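Local coordinates for group 3 allergen SMIPP-S YvT004A06 (Sarcoptes scabiei type hominis, PDB 3H7T), which adopts the fold of a trypsin-like serine protease but is an inactivated paralogue, so the family's endopeptidase activity is probably lost, at residues Y176-I181 / P207-S212; F144-R149 / G168-G173. All blocks are in the same frame, centred on the assembly; numbering follows the deposited sequence.

Interaction 1. Residues Y176-I181 / P207-S212. With ZN (zinc ion), chain F.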
loop_
_atom_site.group_PDB
_atom_site.type_symbol
_atom_site.label_atom_id
_atom_site.label_comp_id
_atom_site.label_asym_id
_atom_site.label_seq_id
_atom_site.Cartn_x
_atom_site.Cartn_y
_atom_site.Cartn_z
ATOM N N TYR A 176 6.445 6.103 18.658
ATOM C CA TYR A 176 5.722 7.326 19.021
ATOM C C TYR A 176 4.201 7.107 19.069
ATOM O O TYR A 176 3.551 7.455 20.058
ATOM C CB TYR A 176 6.090 8.462 18.059
ATOM C CG TYR A 176 5.422 9.789 18.365
ATOM C CD1 TYR A 176 5.862 10.589 19.423
ATOM C CD2 TYR A 176 4.360 10.252 17.586
ATOM C CE1 TYR A 176 5.255 11.811 19.705
ATOM C CE2 TYR A 176 3.744 11.479 17.861
ATOM C CZ TYR A 176 4.199 12.250 18.921
ATOM O OH TYR A 176 3.600 13.461 19.203
ATOM N N ASP A 177 3.655 6.503 18.015
ATOM C CA ASP A 177 2.217 6.220 17.914
ATOM C C ASP A 177 1.829 4.873 18.527
ATOM O O ASP A 177 0.663 4.660 18.872
ATOM C CB ASP A 177 1.780 6.156 16.446
ATOM C CG ASP A 177 2.036 7.434 15.676
ATOM O OD1 ASP A 177 1.951 8.533 16.265
ATOM O OD2 ASP A 177 2.293 7.325 14.455
ATOM N N GLU A 178 2.797 3.959 18.616
ATOM C CA GLU A 178 2.532 2.527 18.806
ATOM C C GLU A 178 1.568 2.035 17.709
ATOM O O GLU A 178 0.562 1.377 17.971
ATOM C CB GLU A 178 2.034 2.227 20.230
ATOM C CG GLU A 178 2.635 0.971 20.849
ATOM C CD GLU A 178 4.152 0.994 20.924
ATOM O OE1 GLU A 178 4.792 0.289 20.122
ATOM O OE2 GLU A 178 4.712 1.709 21.780
ATOM N N THR A 179 1.911 2.374 16.469
ATOM C CA THR A 179 1.072 2.117 15.305
ATOM C C THR A 179 1.981 1.531 14.221
ATOM O O THR A 179 3.035 2.087 13.944
ATOM C CB THR A 179 0.404 3.439 14.822
ATOM O OG1 THR A 179 -0.423 3.959 15.871
ATOM C CG2 THR A 179 -0.462 3.216 13.628
ATOM N N TYR A 180 1.587 0.398 13.634
ATOM C CA TYR A 180 2.464 -0.330 12.705
ATOM C C TYR A 180 1.702 -0.998 11.566
ATOM O O TYR A 180 0.543 -1.395 11.721
ATOM C CB TYR A 180 3.260 -1.417 13.444
ATOM C CG TYR A 180 4.027 -0.952 14.669
ATOM C CD1 TYR A 180 5.352 -0.534 14.563
ATOM C CD2 TYR A 180 3.435 -0.967 15.941
ATOM C CE1 TYR A 180 6.066 -0.121 15.680
ATOM C CE2 TYR A 180 4.137 -0.548 17.067
ATOM C CZ TYR A 180 5.456 -0.121 16.925
ATOM O OH TYR A 180 6.174 0.292 18.029
ATOM N N ILE A 181 2.377 -1.131 10.427
ATOM C CA ILE A 181 1.904 -1.966 9.327
ATOM C C ILE A 181 2.017 -3.432 9.773
ATOM O O ILE A 181 3.064 -3.852 10.262
ATOM C CB ILE A 181 2.730 -1.668 8.046
ATOM C CG1 ILE A 181 2.358 -0.283 7.494
ATOM C CG2 ILE A 181 2.603 -2.782 6.968
ATOM C CD1 ILE A 181 0.875 -0.156 7.016
ATOM N N PRO A 207 11.310 -6.181 13.262
ATOM C CA PRO A 207 10.469 -6.253 14.452
ATOM C C PRO A 207 9.738 -4.932 14.652
ATOM O O PRO A 207 9.995 -3.971 13.922
ATOM C CB PRO A 207 11.488 -6.456 15.575
ATOM C CG PRO A 207 12.680 -5.689 15.103
ATOM C CD PRO A 207 12.719 -5.895 13.604
ATOM N N SER A 208 8.840 -4.875 15.631
ATOM C CA SER A 208 8.211 -3.609 15.994
ATOM C C SER A 208 9.204 -2.666 16.681
ATOM O O SER A 208 10.372 -3.021 16.900
ATOM C CB SER A 208 6.953 -3.828 16.846
ATOM O OG SER A 208 7.249 -4.488 18.060
ATOM N N GLU A 209 8.714 -1.471 17.016
ATOM C CA GLU A 209 9.490 -0.360 17.599
ATOM C C GLU A 209 10.208 0.489 16.554
ATOM O O GLU A 209 10.746 1.546 16.877
ATOM C CB GLU A 209 10.460 -0.809 18.711
ATOM C CG GLU A 209 9.810 -1.554 19.873
ATOM C CD GLU A 209 8.816 -0.724 20.664
ATOM O OE1 GLU A 209 9.168 0.390 21.107
ATOM O OE2 GLU A 209 7.682 -1.203 20.872
ATOM N N PHE A 210 10.217 0.031 15.305
ATOM C CA PHE A 210 10.754 0.826 14.206
ATOM C C PHE A 210 9.566 1.387 13.431
ATOM O O PHE A 210 8.514 0.743 13.370
ATOM C CB PHE A 210 11.640 -0.016 13.285
ATOM C CG PHE A 210 12.860 -0.604 13.968
ATOM C CD1 PHE A 210 14.111 -0.032 13.792
ATOM C CD2 PHE A 210 12.752 -1.735 14.781
ATOM C CE1 PHE A 210 15.243 -0.570 14.405
ATOM C CE2 PHE A 210 13.882 -2.273 15.404
ATOM C CZ PHE A 210 15.125 -1.683 15.218
ATOM N N PRO A 211 9.718 2.590 12.845
ATOM C CA PRO A 211 8.647 3.120 12.003
ATOM C C PRO A 211 8.380 2.203 10.816
ATOM O O PRO A 211 9.296 1.539 10.328
ATOM C CB PRO A 211 9.222 4.449 11.495
ATOM C CG PRO A 211 10.219 4.846 12.499
ATOM C CD PRO A 211 10.820 3.561 13.011
ATOM N N SER A 212 7.144 2.179 10.344
ATOM C CA SER A 212 6.807 1.426 9.143
ATOM C C SER A 212 7.253 2.170 7.874
ATOM O O SER A 212 7.456 3.381 7.893
ATOM C CB SER A 212 5.301 1.132 9.096
ATOM O OG SER A 212 4.935 0.319 10.196
HETATM ZN ZN ZN F . 6.552 -0.002 22.320
HETATM O O HOH W 1 7.927 1.030 23.290
#
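Y180 lies against the 207-212 loop along the whole length of its side chain. At the root, CB stands 4.0 Å from OG of S212. Placing CG anti to the carbonyl carbon (chi1 -52°) sends the ring along the second loop. CD1 then meets the backbone O of F210 at 3.6 Å, with that oxygen in the ring plane at the edge. One face of the ring carries CB of S208, which is 4.1 Å from the centroid and 16° off the normal, displaced toward the rim: a CH-pi contact. At the tip, Y180 OH donates to OE1 of E178 over a short 2.5 Å. That hydroxyl reaches the carboxylate on its syn side, 34° out of the plane.

OE2 of E178 is bound to zinc at a long 2.6 Å, with OE1 of the same carboxylate hardly farther from the metal, whereas OE2 of E209 binds at 2.2 Å. A water 2.0 Å from the zinc is a further ligand and also donates to OE1 of E209. The metal's positive charge probably offsets the repulsion between the two carboxylates, with E175 adding another acid nearby. At the other end, I181 N gives an almost straight hydrogen bond to S212 OG, 2.9 Å long.

By position in the trypsin fold the two loops probably lie around the base of the S1 pocket. Y180 itself probably falls at the position of trypsin's specificity aspartate, its ring directed to the zinc side. The first loop connects strand 169-172 to strand 189-192, and the second runs into strand 212-216. P211 packs on V147 of strand 140-147, and its carbonyl accepts from Y156 of helix 149-157.

Interaction 2. Residues F144-R149 / G168-G173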
loop_
_atom_site.group_PDB
_atom_site.type_symbol
_atom_site.label_atom_id
_atom_site.label_comp_id
_atom_site.label_asym_id
_atom_site.label_seq_id
_atom_site.Cartn_x
_atom_site.Cartn_y
_atom_site.Cartn_z
ATOM N N PHE A 144 -0.875 7.453 10.930
ATOM C CA PHE A 144 0.543 7.216 11.176
ATOM C C PHE A 144 1.264 8.557 11.141
ATOM O O PHE A 144 1.190 9.278 10.125
ATOM C CB PHE A 144 1.137 6.348 10.058
ATOM C CG PHE A 144 0.833 4.870 10.164
ATOM C CD1 PHE A 144 1.876 3.952 10.271
ATOM C CD2 PHE A 144 -0.479 4.391 10.090
ATOM C CE1 PHE A 144 1.630 2.580 10.344
ATOM C CE2 PHE A 144 -0.749 3.016 10.152
ATOM C CZ PHE A 144 0.310 2.101 10.289
ATOM N N THR A 145 1.988 8.878 12.211
ATOM C CA THR A 145 2.806 10.093 12.254
ATOM C C THR A 145 4.091 9.914 11.462
ATOM O O THR A 145 4.852 8.972 11.696
ATOM C CB THR A 145 3.154 10.523 13.695
ATOM O OG1 THR A 145 1.973 10.489 14.492
ATOM C CG2 THR A 145 3.725 11.945 13.712
ATOM N N VAL A 146 4.318 10.827 10.525
ATOM C CA VAL A 146 5.479 10.780 9.645
ATOM C C VAL A 146 6.773 11.067 10.422
ATOM O O VAL A 146 6.873 12.042 11.173
ATOM C CB VAL A 146 5.296 11.726 8.407
ATOM C CG1 VAL A 146 6.587 11.845 7.598
ATOM C CG2 VAL A 146 4.142 11.217 7.505
ATOM N N VAL A 147 7.748 10.184 10.245
ATOM C CA VAL A 147 9.040 10.287 10.907
ATOM C C VAL A 147 10.056 10.793 9.882
ATOM O O VAL A 147 10.100 10.297 8.755
ATOM C CB VAL A 147 9.487 8.904 11.452
ATOM C CG1 VAL A 147 10.900 8.959 12.033
ATOM C CG2 VAL A 147 8.489 8.389 12.515
ATOM N N ASP A 148 10.871 11.765 10.286
ATOM C CA ASP A 148 11.966 12.271 9.459
ATOM C C ASP A 148 12.809 11.150 8.841
ATOM O O ASP A 148 13.280 10.263 9.558
ATOM C CB ASP A 148 12.862 13.181 10.303
ATOM C CG ASP A 148 13.993 13.763 9.505
ATOM O OD1 ASP A 148 13.744 14.717 8.739
ATOM O OD2 ASP A 148 15.124 13.251 9.631
ATOM N N ARG A 149 12.995 11.188 7.517
ATOM C CA ARG A 149 13.743 10.129 6.809
ATOM C C ARG A 149 15.137 9.841 7.376
ATOM O O ARG A 149 15.489 8.676 7.591
ATOM C CB ARG A 149 13.840 10.426 5.310
ATOM C CG ARG A 149 14.539 9.326 4.504
ATOM C CD ARG A 149 14.427 9.533 2.995
ATOM N NE ARG A 149 13.044 9.528 2.512
ATOM C CZ ARG A 149 12.358 10.626 2.182
ATOM N NH1 ARG A 149 12.917 11.825 2.287
ATOM N NH2 ARG A 149 11.109 10.530 1.754
ATOM N N GLY A 168 12.908 7.174 -2.099
ATOM C CA GLY A 168 11.658 6.679 -2.675
ATOM C C GLY A 168 10.689 6.093 -1.648
ATOM O O GLY A 168 9.630 5.566 -2.016
ATOM N N VAL A 169 11.065 6.153 -0.371
ATOM C CA VAL A 169 10.143 5.840 0.725
ATOM C C VAL A 169 10.086 6.954 1.749
ATOM O O VAL A 169 10.998 7.783 1.831
ATOM C CB VAL A 169 10.467 4.481 1.448
ATOM C CG1 VAL A 169 10.326 3.299 0.481
ATOM C CG2 VAL A 169 11.840 4.497 2.131
ATOM N N PHE A 170 9.007 6.972 2.528
ATOM C CA PHE A 170 8.962 7.750 3.759
ATOM C C PHE A 170 8.589 6.832 4.910
ATOM O O PHE A 170 8.070 5.729 4.692
ATOM C CB PHE A 170 8.005 8.951 3.650
ATOM C CG PHE A 170 6.547 8.592 3.559
ATOM C CD1 PHE A 170 5.784 8.397 4.715
ATOM C CD2 PHE A 170 5.922 8.493 2.320
ATOM C CE1 PHE A 170 4.418 8.081 4.630
ATOM C CE2 PHE A 170 4.553 8.175 2.221
ATOM C CZ PHE A 170 3.799 7.981 3.378
ATOM N N CYS A 171 8.874 7.278 6.131
ATOM C CA CYS A 171 8.633 6.466 7.322
ATOM C C CYS A 171 7.498 7.078 8.110
ATOM O O CYS A 171 7.371 8.306 8.167
ATOM C CB CYS A 171 9.884 6.409 8.201
ATOM S SG CYS A 171 11.316 5.591 7.432
ATOM N N ALA A 172 6.675 6.220 8.710
ATOM C CA ALA A 172 5.577 6.670 9.543
ATOM C C ALA A 172 5.209 5.615 10.573
ATOM O O ALA A 172 5.441 4.416 10.366
ATOM C CB ALA A 172 4.366 7.060 8.690
ATOM N N GLY A 173 4.646 6.085 11.684
ATOM C CA GLY A 173 4.291 5.236 12.808
ATOM C C GLY A 173 5.511 4.905 13.645
ATOM O O GLY A 173 6.474 5.681 13.714
HETATM O O HOH W 2 5.774 8.562 14.508
HETATM O O HOH W 3 10.131 9.996 6.179
#
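The R149 guanidinium presents its edge to V169 O, the F144 ring has an edge against A172, and the F170 ring lies near V146. V169 O sits only 2° out of the guanidinium plane and accepts from two nitrogens at once. NE is 2.8 Å from V169 O and approaches it nearly along the C=O axis, while NH2 comes from above the carbonyl plane. A bend at chi3 (-61°) in an otherwise extended arginine chain turns this N-H edge toward the strand. NH2 also forms a salt bridge with D113, so one peptide oxygen and a carboxylate together fix the rotation of the group.

At the F144 ring, A172 O lies near the plane, 3.6 Å from CD1. Closer to the backbone, F144 CB touches A172 CB at 3.6 Å. F214 meets F144 edge-to-face and meets the F170 ring at nearly parallel planes.

Two backbone bonds pair the strands: G173 N to T145 O at 2.9 Å, and V147 N to C171 O at 2.8 Å. Between them V146 and A172 form an antiparallel, non-hydrogen-bonded pair. The short strand axes make 125°, a strongly twisted antiparallel pair, and a water bridges V147 O to C171 N. Another water donates to both T145 O and G173 O. V147 CB packs on C171 CB at 4.1 Å, and the sulfur of C171 is tied to C152 by a disulfide.

That disulfide links strand 169-172 to helix 149-157, whose N-cap is D148, its carboxylate bonded to S151 N. Strand 140-147 pairs also with strand 119-124, and strand 169-172 with strand 212-216, placing the contact in the C-terminal beta barrel of the trypsin fold.

Along the chain, interaction 2 is complete before interaction 1 begins, yet their centres are only 10 Å apart, on the same side of the chain's centre. Strand 169-172 leads out into the 176-181 loop, and S212, which starts strand 212-216, probably donates its N to A172 O at 2.8 Å. A second probable hydrogen bond joins D177 OD1 to T145 OG1. Between these ties, the F144 ring packs on T179 and the Y180 backbone. The two contacts therefore form one continuous patch, the sheet of interaction 2 being joined to the zinc-binding loops of interaction 1 by two probable hydrogen bonds and by F144.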